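Local coordinates for tyrosinase (PDB 5ZRE), which probably hydroxylates monophenols to diphenols and oxidises these to quinones at a pair of copper ions, as tyrosinases do, at residues V37-L42 and E103-I108; P91-M96 and L373-K378; F116-D121 and H320-R325. All blocks are in the same frame, centred on the assembly; numbering follows the deposited sequence.

Overall arrangement
Helix 90-106 serves two of the contacts. Its C-terminal part packs against helix 27-41 in interaction 1, a partly buried aliphatic contact whose centre is about 24 Å from the centre of the chain. Nearer its start the same helix meets the corner 373-378 in interaction 2, a buried aromatic contact with one straight hydrogen bond. Interaction 3, also buried, its centre about 10 Å from the chain centre, sets an arginine and an amide of helix 315-334 against a phenyl ring and a carboxylate of loop 116-121. Interactions 2 and 3 touch twice: the copper ligands His94 and His320 stack their rings, and away from the metal Arg95 NE lies 2.7 Å from Asp324 OD1, a salt bridge.

Interaction 1: residues V37-L42 and E103-I108; sequences VGIQAL and EALQSI
Ala104 is the first residue of 103-108 to meet Ile39: its methyl CB lies 3.7 Å from Ile39 CD1. Leu105 follows, its CD2 4.0 Å from Ile39 CG2, and the two branched chains cross at about a right angle. Here the C-terminal parts of two helices of the tyrosinase fold, 27-41 and 90-106, come together; Leu53 of helix 50-55 touches Ala104 and Phe50 touches Ile39, which adds a third element to the same apolar cluster. Ser107 bonds back within its own segment: a chi1 of 79° puts OG between the backbone N and the carbonyl carbon, from where it reaches Ala104 O at 2.7 Å, in the carbonyl plane on a lone pair. The same oxygen also accepts from Ser107 N. Ile108 then closes over the glycine. Its CD1 stands 3.7 Å from Gly38 CA and its CG2 3.9 Å from Gly38 CA, so two methyls rest on backbone where Gly38 has no side chain, while Ile108 CG1 meets Ile39 CD1 at 3.8 Å.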
loop_
_atom_site.group_PDB
_atom_site.type_symbol
_atom_site.label_atom_id
_atom_site.label_comp_id
_atom_site.label_asym_id
_atom_site.label_seq_id
_atom_site.Cartn_x
_atom_site.Cartn_y
_atom_site.Cartn_z
ATOM N N VAL A 37 17.250 -9.216 12.737
ATOM C CA VAL A 37 17.730 -9.069 14.126
ATOM C C VAL A 37 18.952 -8.154 14.103
ATOM O O VAL A 37 19.081 -7.239 14.926
ATOM C CB VAL A 37 18.071 -10.420 14.791
ATOM C CG1 VAL A 37 18.768 -10.255 16.153
ATOM C CG2 VAL A 37 16.841 -11.316 14.907
ATOM N N GLY A 38 19.818 -8.359 13.125
ATOM C CA GLY A 38 20.986 -7.466 12.962
ATOM C C GLY A 38 20.593 -5.996 12.857
ATOM O O GLY A 38 20.998 -5.145 13.644
ATOM N N ILE A 39 19.757 -5.710 11.878
ATOM C CA ILE A 39 19.563 -4.345 11.446
ATOM C C ILE A 39 18.697 -3.606 12.476
ATOM O O ILE A 39 18.836 -2.394 12.600
ATOM C CB ILE A 39 19.035 -4.316 9.989
ATOM C CG1 ILE A 39 19.780 -3.259 9.197
ATOM C CG2 ILE A 39 17.537 -4.135 9.830
ATOM C CD1 ILE A 39 21.239 -3.561 9.066
ATOM N N GLN A 40 17.863 -4.348 13.221
ATOM C CA GLN A 40 17.033 -3.797 14.256
ATOM C C GLN A 40 17.823 -3.488 15.536
ATOM O O GLN A 40 17.301 -2.770 16.418
ATOM C CB GLN A 40 15.895 -4.759 14.591
ATOM C CG GLN A 40 14.818 -4.763 13.522
ATOM C CD GLN A 40 13.640 -5.616 13.882
ATOM O OE1 GLN A 40 13.697 -6.347 14.842
ATOM N NE2 GLN A 40 12.566 -5.529 13.113
ATOM N N ALA A 41 19.037 -4.030 15.665
ATOM C CA ALA A 41 19.820 -3.935 16.894
ATOM C C ALA A 41 20.832 -2.798 16.787
ATOM O O ALA A 41 21.304 -2.311 17.780
ATOM C CB ALA A 41 20.521 -5.240 17.163
ATOM N N LEU A 42 21.165 -2.377 15.585
ATOM C CA LEU A 42 22.161 -1.331 15.424
ATOM C C LEU A 42 21.691 -0.058 16.144
ATOM O O LEU A 42 20.527 0.231 16.200
ATOM C CB LEU A 42 22.379 -1.087 13.926
ATOM C CG LEU A 42 23.134 -2.190 13.180
ATOM C CD1 LEU A 42 23.167 -1.916 11.680
ATOM C CD2 LEU A 42 24.548 -2.348 13.736
ATOM N N GLU A 103 20.847 -3.395 1.233
ATOM C CA GLU A 103 22.267 -3.074 1.560
ATOM C C GLU A 103 22.531 -3.215 3.071
ATOM O O GLU A 103 23.510 -3.823 3.497
ATOM C CB GLU A 103 22.602 -1.633 1.159
ATOM C CG GLU A 103 23.433 -1.476 -0.110
ATOM C CD GLU A 103 23.745 -0.022 -0.458
ATOM O OE1 GLU A 103 23.595 0.857 0.443
ATOM O OE2 GLU A 103 24.132 0.243 -1.623
ATOM N N ALA A 104 21.658 -2.642 3.892
ATOM C CA ALA A 104 21.876 -2.625 5.308
ATOM C C ALA A 104 21.792 -4.045 5.882
ATOM O O ALA A 104 22.649 -4.425 6.680
ATOM C CB ALA A 104 20.885 -1.692 5.941
ATOM N N LEU A 105 20.794 -4.829 5.475
ATOM C CA LEU A 105 20.715 -6.277 5.765
ATOM C C LEU A 105 22.002 -7.011 5.328
ATOM O O LEU A 105 22.416 -7.949 5.986
ATOM C CB LEU A 105 19.511 -6.876 5.028
ATOM C CG LEU A 105 18.121 -6.538 5.565
ATOM C CD1 LEU A 105 17.045 -7.201 4.713
ATOM C CD2 LEU A 105 17.951 -6.974 7.001
ATOM N N GLN A 106 22.626 -6.623 4.219
ATOM C CA GLN A 106 23.869 -7.258 3.743
ATOM C C GLN A 106 25.087 -6.919 4.621
ATOM O O GLN A 106 26.060 -7.695 4.650
ATOM C CB GLN A 106 24.106 -6.874 2.286
ATOM C CG GLN A 106 23.185 -7.673 1.369
ATOM C CD GLN A 106 23.127 -7.122 -0.027
ATOM O OE1 GLN A 106 23.772 -6.119 -0.346
ATOM N NE2 GLN A 106 22.336 -7.785 -0.858
ATOM N N SER A 107 25.050 -5.810 5.354
ATOM C CA SER A 107 26.149 -5.454 6.255
ATOM C C SER A 107 26.205 -6.435 7.432
ATOM O O SER A 107 27.136 -6.370 8.229
ATOM C CB SER A 107 26.046 -3.999 6.720
ATOM O OG SER A 107 25.096 -3.822 7.767
ATOM N N ILE A 108 25.199 -7.319 7.523
ATOM C CA ILE A 108 24.998 -8.267 8.642
ATOM C C ILE A 108 25.172 -9.701 8.134
ATOM O O ILE A 108 25.831 -10.510 8.777
ATOM C CB ILE A 108 23.599 -8.119 9.281
ATOM C CG1 ILE A 108 23.319 -6.697 9.768
ATOM C CG2 ILE A 108 23.408 -9.140 10.394
ATOM C CD1 ILE A 108 23.939 -6.366 11.100
#

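Interaction 2: residues P91-M96 and L373-K378; sequences PTWHRM and LNPFKK. With CU (copper (II) ion), chain E.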
loop_
_atom_site.group_PDB
_atom_site.type_symbol
_atom_site.label_atom_id
_atom_site.label_comp_id
_atom_site.label_asym_id
_atom_site.label_seq_id
_atom_site.Cartn_x
_atom_site.Cartn_y
_atom_site.Cartn_z
ATOM N N PRO A 91 7.686 5.664 -7.766
ATOM C CA PRO A 91 8.144 4.286 -7.890
ATOM C C PRO A 91 9.656 4.094 -7.748
ATOM O O PRO A 91 10.050 3.087 -7.219
ATOM C CB PRO A 91 7.750 3.819 -9.297
ATOM C CG PRO A 91 6.670 4.755 -9.720
ATOM C CD PRO A 91 6.894 6.031 -8.934
ATOM N N THR A 92 10.464 5.020 -8.259
ATOM C CA THR A 92 11.944 4.876 -8.294
ATOM C C THR A 92 12.568 5.283 -6.971
ATOM O O THR A 92 13.616 4.722 -6.581
ATOM C CB THR A 92 12.564 5.765 -9.364
ATOM O OG1 THR A 92 11.939 7.037 -9.247
ATOM C CG2 THR A 92 12.310 5.239 -10.758
ATOM N N TRP A 93 11.947 6.263 -6.306
ATOM C CA TRP A 93 12.332 6.589 -4.926
ATOM C C TRP A 93 12.122 5.349 -4.062
ATOM O O TRP A 93 13.026 5.007 -3.293
ATOM C CB TRP A 93 11.563 7.791 -4.338
ATOM C CG TRP A 93 12.161 8.258 -3.045
ATOM C CD1 TRP A 93 13.139 9.195 -2.892
ATOM C CD2 TRP A 93 11.859 7.775 -1.722
ATOM N NE1 TRP A 93 13.464 9.328 -1.567
ATOM C CE2 TRP A 93 12.696 8.470 -0.828
ATOM C CE3 TRP A 93 10.938 6.857 -1.208
ATOM C CZ2 TRP A 93 12.667 8.256 0.541
ATOM C CZ3 TRP A 93 10.930 6.618 0.147
ATOM C CH2 TRP A 93 11.769 7.328 1.014
ATOM N N HIS A 94 10.937 4.706 -4.152
ATOM C CA HIS A 94 10.697 3.491 -3.358
ATOM C C HIS A 94 11.561 2.308 -3.840
ATOM O O HIS A 94 11.986 1.466 -3.031
ATOM C CB HIS A 94 9.223 3.135 -3.324
ATOM C CG HIS A 94 8.507 3.922 -2.293
ATOM N ND1 HIS A 94 8.030 5.191 -2.533
ATOM C CD2 HIS A 94 8.207 3.641 -1.017
ATOM C CE1 HIS A 94 7.447 5.648 -1.461
ATOM N NE2 HIS A 94 7.548 4.721 -0.510
ATOM N N ARG A 95 11.862 2.226 -5.121
ATOM C CA ARG A 95 12.769 1.149 -5.565
ATOM C C ARG A 95 14.112 1.328 -4.824
ATOM O O ARG A 95 14.660 0.370 -4.306
ATOM C CB ARG A 95 12.909 1.163 -7.094
ATOM C CG ARG A 95 14.065 0.360 -7.670
ATOM C CD ARG A 95 14.052 0.331 -9.198
ATOM N NE ARG A 95 13.062 -0.625 -9.679
ATOM C CZ ARG A 95 12.602 -0.721 -10.926
ATOM N NH1 ARG A 95 13.171 -0.038 -11.901
ATOM N NH2 ARG A 95 11.535 -1.473 -11.169
ATOM N N MET A 96 14.629 2.545 -4.767
ATOM C CA MET A 96 15.937 2.734 -4.212
ATOM C C MET A 96 15.874 2.522 -2.706
ATOM O O MET A 96 16.840 2.059 -2.097
ATOM C CB MET A 96 16.485 4.130 -4.498
ATOM C CG MET A 96 16.985 4.303 -5.920
ATOM S SD MET A 96 18.190 3.054 -6.428
ATOM C CE MET A 96 19.232 3.039 -4.959
ATOM N N LEU A 373 17.208 11.513 -5.548
ATOM C CA LEU A 373 16.314 10.774 -4.683
ATOM C C LEU A 373 16.933 10.742 -3.284
ATOM O O LEU A 373 17.392 9.696 -2.826
ATOM C CB LEU A 373 16.156 9.366 -5.253
ATOM C CG LEU A 373 15.638 9.297 -6.693
ATOM C CD1 LEU A 373 15.710 7.868 -7.214
ATOM C CD2 LEU A 373 14.207 9.816 -6.788
ATOM N N ASN A 374 16.982 11.924 -2.659
ATOM C CA ASN A 374 17.555 12.081 -1.358
ATOM C C ASN A 374 16.701 11.280 -0.388
ATOM O O ASN A 374 15.490 11.186 -0.618
ATOM C CB ASN A 374 17.618 13.533 -0.892
ATOM C CG ASN A 374 18.264 14.473 -1.883
ATOM O OD1 ASN A 374 17.731 15.540 -2.107
ATOM N ND2 ASN A 374 19.386 14.105 -2.480
ATOM N N PRO A 375 17.318 10.719 0.656
ATOM C CA PRO A 375 18.743 10.928 1.028
ATOM C C PRO A 375 19.740 9.849 0.564
ATOM O O PRO A 375 20.831 9.720 1.112
ATOM C CB PRO A 375 18.643 10.889 2.555
ATOM C CG PRO A 375 17.679 9.751 2.779
ATOM C CD PRO A 375 16.716 9.794 1.600
ATOM N N PHE A 376 19.375 9.094 -0.452
ATOM C CA PHE A 376 20.179 7.972 -0.897
ATOM C C PHE A 376 21.391 8.473 -1.702
ATOM O O PHE A 376 21.254 9.365 -2.547
ATOM C CB PHE A 376 19.309 7.004 -1.708
ATOM C CG PHE A 376 18.005 6.653 -1.044
ATOM C CD1 PHE A 376 17.977 6.235 0.278
ATOM C CD2 PHE A 376 16.805 6.766 -1.737
ATOM C CE1 PHE A 376 16.773 5.926 0.898
ATOM C CE2 PHE A 376 15.600 6.464 -1.118
ATOM C CZ PHE A 376 15.592 6.026 0.189
ATOM N N LYS A 377 22.551 7.845 -1.469
ATOM C CA LYS A 377 23.836 8.254 -2.050
ATOM C C LYS A 377 24.596 7.039 -2.602
ATOM O O LYS A 377 24.583 5.963 -1.999
ATOM C CB LYS A 377 24.668 8.978 -0.994
ATOM C CG LYS A 377 24.091 10.318 -0.569
ATOM C CD LYS A 377 24.972 11.079 0.387
ATOM C CE LYS A 377 24.192 12.017 1.287
ATOM N NZ LYS A 377 23.157 12.784 0.552
ATOM N N LYS A 378 25.237 7.227 -3.769
ATOM C CA LYS A 378 26.250 6.295 -4.314
ATOM C C LYS A 378 27.490 6.417 -3.422
ATOM O O LYS A 378 27.557 7.351 -2.615
ATOM C CB LYS A 378 26.544 6.616 -5.787
ATOM C CG LYS A 378 25.303 6.914 -6.636
ATOM C CD LYS A 378 25.327 6.447 -8.086
ATOM C CE LYS A 378 25.787 7.509 -9.066
ATOM N NZ LYS A 378 24.773 8.572 -9.279
HETATM CU CU CU E . 5.779 5.612 0.821
#
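The copper-binding helix 90-106, which supplies His94, meets the corner of chain at 373-378 through Trp93 and Met96. Trp93 CG is anti to the backbone N (chi1 -169°), which carries the indole out to the corner. There NE1 donates to Asn374 O at 2.9 Å with an N-H...O angle of 176°; the acceptor lies in the indole plane, whereas the nitrogen stands above the carbonyl plane. Phe376 comes over one indole face, CE2 being 3.5 Å from Trp93 CE2, but the planes make 40°, an oblique pairing. Edge bond and face contact together restrict rotation of the indole. In this type-3 dicopper fold the next residue, His94, points away from the corner to the metals: its NE2 binds a copper ion at 2.4 Å, His85 binds the same ion, and Trp93 CE3 lies over one face of the His94 imidazole. The Trp93 side chain also comes within about 4 Å of that of the copper ligand His57, placing the indole in the second shell of the site. Along the helix, Leu373 CB lies 3.8 Å from Trp93 CD1, while Leu373 CD1 is near both Thr92 O (3.8 Å) and Met96 CG (4.0 Å). Met96 CB packs 3.8 Å from Phe376 CD2. The cis peptide before Pro375 belongs to the turn, and Pro375 CD and Met96 C lie over opposite faces of Phe376, both toward the rim.

Interaction 3: residues F116-D121 and H320-R325; sequences FWDETD and HCNVDR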
loop_
_atom_site.group_PDB
_atom_site.type_symbol
_atom_site.label_atom_id
_atom_site.label_comp_id
_atom_site.label_asym_id
_atom_site.label_seq_id
_atom_site.Cartn_x
_atom_site.Cartn_y
_atom_site.Cartn_z
ATOM N N PHE A 116 10.035 -10.726 -1.465
ATOM C CA PHE A 116 8.843 -9.953 -1.662
ATOM C C PHE A 116 7.617 -10.683 -1.100
ATOM O O PHE A 116 7.512 -11.856 -1.211
ATOM C CB PHE A 116 8.687 -9.618 -3.146
ATOM C CG PHE A 116 8.415 -10.746 -4.115
ATOM C CD1 PHE A 116 7.132 -11.220 -4.324
ATOM C CD2 PHE A 116 9.434 -11.266 -4.884
ATOM C CE1 PHE A 116 6.883 -12.210 -5.268
ATOM C CE2 PHE A 116 9.193 -12.256 -5.821
ATOM C CZ PHE A 116 7.917 -12.719 -6.016
ATOM N N TRP A 117 6.678 -9.983 -0.496
ATOM C CA TRP A 117 5.389 -10.627 -0.212
ATOM C C TRP A 117 4.524 -10.601 -1.484
ATOM O O TRP A 117 4.112 -9.544 -1.953
ATOM C CB TRP A 117 4.695 -9.976 0.990
ATOM C CG TRP A 117 3.264 -10.384 1.160
ATOM C CD1 TRP A 117 2.692 -11.580 0.824
ATOM C CD2 TRP A 117 2.213 -9.592 1.736
ATOM N NE1 TRP A 117 1.351 -11.567 1.117
ATOM C CE2 TRP A 117 1.030 -10.349 1.654
ATOM C CE3 TRP A 117 2.159 -8.316 2.287
ATOM C CZ2 TRP A 117 -0.188 -9.866 2.110
ATOM C CZ3 TRP A 117 0.947 -7.821 2.714
ATOM C CH2 TRP A 117 -0.203 -8.599 2.646
ATOM N N ASP A 118 4.294 -11.751 -2.086
ATOM C CA ASP A 118 3.447 -11.837 -3.303
ATOM C C ASP A 118 1.971 -11.715 -2.916
ATOM O O ASP A 118 1.345 -12.700 -2.508
ATOM C CB ASP A 118 3.724 -13.180 -4.005
ATOM C CG ASP A 118 3.224 -13.221 -5.458
ATOM O OD1 ASP A 118 2.307 -12.431 -5.837
ATOM O OD2 ASP A 118 3.756 -14.071 -6.224
ATOM N N GLU A 119 1.391 -10.535 -3.064
ATOM C CA GLU A 119 0.071 -10.256 -2.457
ATOM C C GLU A 119 -1.032 -10.675 -3.434
ATOM O O GLU A 119 -2.205 -10.735 -3.034
ATOM C CB GLU A 119 -0.097 -8.786 -2.049
ATOM C CG GLU A 119 1.068 -7.895 -2.461
ATOM C CD GLU A 119 1.123 -6.482 -1.907
ATOM O OE1 GLU A 119 1.693 -6.285 -0.796
ATOM O OE2 GLU A 119 0.655 -5.574 -2.620
ATOM N N THR A 120 -0.669 -11.010 -4.688
ATOM C CA THR A 120 -1.684 -11.412 -5.683
ATOM C C THR A 120 -1.593 -12.917 -5.952
ATOM O O THR A 120 -2.398 -13.399 -6.729
ATOM C CB THR A 120 -1.614 -10.577 -6.974
ATOM O OG1 THR A 120 -0.278 -10.285 -7.390
ATOM C CG2 THR A 120 -2.324 -9.247 -6.834
ATOM N N ASP A 121 -0.656 -13.642 -5.304
ATOM C CA ASP A 121 -0.526 -15.107 -5.471
ATOM C C ASP A 121 -1.735 -15.824 -4.865
ATOM O O ASP A 121 -2.597 -15.216 -4.233
ATOM C CB ASP A 121 0.802 -15.654 -4.876
ATOM C CG ASP A 121 0.810 -15.694 -3.330
ATOM O OD1 ASP A 121 -0.215 -15.357 -2.716
ATOM O OD2 ASP A 121 1.836 -16.035 -2.694
ATOM N N HIS A 320 6.556 -3.328 -0.109
ATOM C CA HIS A 320 7.210 -2.474 -1.114
ATOM C C HIS A 320 8.127 -3.283 -2.013
ATOM O O HIS A 320 8.274 -2.942 -3.165
ATOM C CB HIS A 320 7.968 -1.287 -0.514
ATOM C CG HIS A 320 7.062 -0.106 -0.448
ATOM N ND1 HIS A 320 6.389 0.233 0.734
ATOM C CD2 HIS A 320 6.603 0.712 -1.429
ATOM C CE1 HIS A 320 5.601 1.246 0.487
ATOM N NE2 HIS A 320 5.725 1.568 -0.846
ATOM N N CYS A 321 8.716 -4.335 -1.515
ATOM C CA CYS A 321 9.463 -5.163 -2.376
ATOM C C CYS A 321 8.607 -5.752 -3.503
ATOM O O CYS A 321 9.142 -5.942 -4.594
ATOM C CB CYS A 321 10.066 -6.327 -1.635
ATOM S SG CYS A 321 11.241 -7.179 -2.698
ATOM N N ASN A 322 7.311 -6.006 -3.252
ATOM C CA ASN A 322 6.374 -6.535 -4.258
ATOM C C ASN A 322 5.840 -5.439 -5.181
ATOM O O ASN A 322 5.474 -5.736 -6.323
ATOM C CB ASN A 322 5.163 -7.237 -3.640
ATOM C CG ASN A 322 4.318 -7.973 -4.663
ATOM O OD1 ASN A 322 4.831 -8.836 -5.378
ATOM N ND2 ASN A 322 3.026 -7.654 -4.741
ATOM N N VAL A 323 5.700 -4.210 -4.674
ATOM C CA VAL A 323 5.333 -3.040 -5.510
ATOM C C VAL A 323 6.448 -2.797 -6.547
ATOM O O VAL A 323 6.188 -2.556 -7.704
ATOM C CB VAL A 323 5.069 -1.789 -4.641
ATOM C CG1 VAL A 323 4.966 -0.507 -5.443
ATOM C CG2 VAL A 323 3.823 -1.946 -3.791
ATOM N N ASP A 324 7.705 -2.849 -6.127
ATOM C CA ASP A 324 8.817 -2.696 -7.061
ATOM C C ASP A 324 8.830 -3.814 -8.127
ATOM O O ASP A 324 9.216 -3.580 -9.254
ATOM C CB ASP A 324 10.154 -2.702 -6.298
ATOM C CG ASP A 324 11.305 -2.259 -7.149
ATOM O OD1 ASP A 324 11.088 -1.332 -7.920
ATOM O OD2 ASP A 324 12.438 -2.804 -7.073
ATOM N N ARG A 325 8.441 -5.015 -7.733
ATOM C CA ARG A 325 8.303 -6.140 -8.649
ATOM C C ARG A 325 7.194 -5.848 -9.675
ATOM O O ARG A 325 7.382 -6.110 -10.845
ATOM C CB ARG A 325 7.976 -7.408 -7.855
ATOM C CG ARG A 325 8.034 -8.693 -8.663
ATOM C CD ARG A 325 7.502 -9.888 -7.916
ATOM N NE ARG A 325 6.075 -9.775 -7.750
ATOM C CZ ARG A 325 5.188 -10.401 -8.495
ATOM N NH1 ARG A 325 5.598 -11.005 -9.595
ATOM N NH2 ARG A 325 3.913 -10.451 -8.114
#
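Phe116 lies under the aliphatic part of Arg325, whose CD stands 3.5 Å from the ring centroid and 12° off the ring normal, a CH-pi contact over the face. The ring belongs to the loop that follows helix 90-106, and Arg325 to helix 315-334, which carries the copper ligand His320 in the central domain of tyrosinase. Arg325 bends at chi3 (70°), and its guanidinium plane comes to within 13° of the plane of the phenyl ring. On the same helix, Asn322 OD1 receives Arg325 NE at 2.8 Å, with the oxygen close to the guanidinium plane, and a weak second bond from NH2; these fix the rotation of the arginine head. Asp118 OD1 forms a long salt bridge of 3.4 Å to Arg325 NH2 that would balance the buried charge, with OD2 over a face of the guanidinium and the two planes steeply inclined. Asn322 itself is set against the loop, its CB and CG against the Trp117 carbonyl oxygen and its amide roughly parallel to the Phe116 ring, with OD1 3.5 Å from Phe116 CD1. Cys321 SG packs on Phe116 CB at 3.6 Å.

Further out, Ser404 ties the polar group together: its hydroxyl bonds to Asp118 OD1 and to Thr120 OG1, while its carbonyl accepts from Arg325 NH2. Glu119 crosses the Asn322 amide obliquely, its CG against ND2, toward the metal side, where its side chain lies about 6 Å from that of the copper ligand His277 (nearest atoms), and Glu119 OE1 hydrogen-bonds to His319 ND1.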